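Local coordinates for Rho guanine nucleotide exchange factor TIAM2 (Mus musculus, PDB 3A8P), which activates the small GTPase RAC1 by stimulating its exchange of GDP for GTP, linking extracellular laminin signals to the cytoskeleton and neurite growth, at residues H240-V243 with C244-D247. Sequence-based numbering, arbitrary orientation.
Sequences HALV and CSRD
H240-V243 and C244-D247 run through the last turn of helix 236-245 and out of its C-terminal end, where i to i+4 bonding gives way to i to i+3 bonds, as in a 3-10 turn. C244 N donates to H240 O (2.9 Å) and S245 N to A241 O (3.0 Å), both i to i+4. One residue on, R246 N turns instead to V243 O at 3.3 Å, three residues back, and meets it from above the carbonyl plane; D247 N also donates three residues back, to C244 O. This helix belongs to the CC-Ex part of the PHCCEx module, and it packs between the long helix 171-206 and the PH-domain sheet. L242 O, on the last turn, is claimed by a side chain: S245 OG, turned back between its own backbone N and carbonyl carbon (chi1 68°), donates a short bond of 2.6 Å. R246 sends an extended chain back past L242, whose CG lies over one face of the guanidinium while CD2 comes within 3.4 Å of NH2. At the tip of the arginine, NH1 forms a salt bridge with E189 of helix 171-206 and NH2 a hydrogen bond with S224 of helix 222-231, so one arginine just past the end of this helix links it to both of the others. A methionine at R246 would probably leave the E189 carboxylate without its charged mate and the S224 hydroxyl without this partner. H240, a buried residue, reaches the sheet through ND1, which is hydrogen-bonded to S95 OG. Its ring meets C244 SG obliquely, the sulfur 3.9 Å from the ring centroid and 3.5 Å from NE2.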
ATOM      1  N   HIS A 240       2.219  -3.112   3.184  1.00 22.11           N
ATOM      2  CA  HIS A 240       1.118  -2.152   3.221  1.00 23.67           C
ATOM      3  C   HIS A 240      -0.126  -2.843   3.791  1.00 25.26           C
ATOM      4  O   HIS A 240      -0.833  -2.289   4.641  1.00 23.62           O
ATOM      5  CB  HIS A 240       0.783  -1.647   1.812  1.00 21.90           C
ATOM      6  CG  HIS A 240      -0.310  -0.622   1.785  1.00 26.73           C
ATOM      7  ND1 HIS A 240      -1.068  -0.366   0.662  1.00 24.87           N
ATOM      8  CD2 HIS A 240      -0.755   0.230   2.741  1.00 26.11           C
ATOM      9  CE1 HIS A 240      -1.934   0.597   0.927  1.00 27.93           C
ATOM     10  NE2 HIS A 240      -1.765   0.976   2.183  1.00 28.18           N
ATOM     11  N   ALA A 241      -0.397  -4.047   3.289  1.00 24.50           N
ATOM     12  CA  ALA A 241      -1.543  -4.827   3.739  1.00 26.95           C
ATOM     13  C   ALA A 241      -1.433  -5.090   5.235  1.00 28.95           C
ATOM     14  O   ALA A 241      -2.436  -5.048   5.955  1.00 31.96           O
ATOM     15  CB  ALA A 241      -1.618  -6.143   2.979  1.00 26.20           C
ATOM     16  N   LEU A 242      -0.215  -5.352   5.706  1.00 29.37           N
ATOM     17  CA  LEU A 242       0.000  -5.604   7.128  1.00 28.95           C
ATOM     18  C   LEU A 242      -0.307  -4.350   7.946  1.00 27.65           C
ATOM     19  O   LEU A 242      -0.970  -4.423   8.981  1.00 28.12           O
ATOM     20  CB  LEU A 242       1.441  -6.054   7.388  1.00 29.19           C
ATOM     21  CG  LEU A 242       1.727  -6.374   8.859  1.00 30.60           C
ATOM     22  CD1 LEU A 242       0.823  -7.530   9.297  1.00 28.74           C
ATOM     23  CD2 LEU A 242       3.197  -6.725   9.050  1.00 30.92           C
ATOM     24  N   VAL A 243       0.163  -3.194   7.482  1.00 27.31           N
ATOM     25  CA  VAL A 243      -0.104  -1.949   8.193  1.00 26.38           C
ATOM     26  C   VAL A 243      -1.608  -1.667   8.231  1.00 29.37           C
ATOM     27  O   VAL A 243      -2.133  -1.171   9.234  1.00 28.52           O
ATOM     28  CB  VAL A 243       0.627  -0.749   7.541  1.00 26.47           C
ATOM     29  CG1 VAL A 243       0.132   0.557   8.149  1.00 25.22           C
ATOM     30  CG2 VAL A 243       2.138  -0.870   7.766  1.00 26.31           C
ATOM     31  N   CYS A 244      -2.307  -1.980   7.143  1.00 30.28           N
ATOM     32  CA  CYS A 244      -3.749  -1.748   7.093  1.00 31.89           C
ATOM     33  C   CYS A 244      -4.501  -2.670   8.043  1.00 32.54           C
ATOM     34  O   CYS A 244      -5.495  -2.267   8.639  1.00 35.64           O
ATOM     35  CB  CYS A 244      -4.290  -1.956   5.672  1.00 31.82           C
ATOM     36  SG  CYS A 244      -3.770  -0.722   4.466  1.00 34.24           S
ATOM     37  N   SER A 245      -4.030  -3.906   8.190  1.00 33.39           N
ATOM     38  CA  SER A 245      -4.709  -4.860   9.061  1.00 34.50           C
ATOM     39  C   SER A 245      -4.737  -4.382  10.507  1.00 34.78           C
ATOM     40  O   SER A 245      -5.542  -4.847  11.303  1.00 33.75           O
ATOM     41  CB  SER A 245      -4.041  -6.240   8.978  1.00 34.04           C
ATOM     42  OG  SER A 245      -2.743  -6.224   9.543  1.00 38.07           O
ATOM     43  N   ARG A 246      -3.862  -3.441  10.837  1.00 37.08           N
ATOM     44  CA  ARG A 246      -3.792  -2.903  12.189  1.00 39.61           C
ATOM     45  C   ARG A 246      -4.718  -1.706  12.380  1.00 42.88           C
ATOM     46  O   ARG A 246      -4.824  -1.177  13.482  1.00 44.27           O
ATOM     47  CB  ARG A 246      -2.355  -2.493  12.514  1.00 35.71           C
ATOM     48  CG  ARG A 246      -1.367  -3.644  12.490  1.00 30.89           C
ATOM     49  CD  ARG A 246       0.049  -3.119  12.395  1.00 31.56           C
ATOM     50  NE  ARG A 246       1.031  -4.194  12.332  1.00 29.25           N
ATOM     51  CZ  ARG A 246       2.322  -4.006  12.080  1.00 27.51           C
ATOM     52  NH1 ARG A 246       2.778  -2.779  11.867  1.00 24.37           N
ATOM     53  NH2 ARG A 246       3.151  -5.043  12.038  1.00 25.83           N
ATOM     54  N   ASP A 247      -5.381  -1.276  11.312  1.00 46.88           N
ATOM     55  CA  ASP A 247      -6.288  -0.134  11.408  1.00 52.44           C
ATOM     56  C   ASP A 247      -7.677  -0.547  11.893  1.00 54.38           C
ATOM     57  O   ASP A 247      -8.676  -0.021  11.349  1.00 56.31           O
ATOM     58  CB  ASP A 247      -6.401   0.564  10.050  1.00 56.05           C
ATOM     59  CG  ASP A 247      -5.108   1.245   9.637  1.00 59.73           C
ATOM     60  OD1 ASP A 247      -4.661   2.150  10.371  1.00 61.20           O
ATOM     61  OD2 ASP A 247      -4.539   0.877   8.584  1.00 62.67           O
TER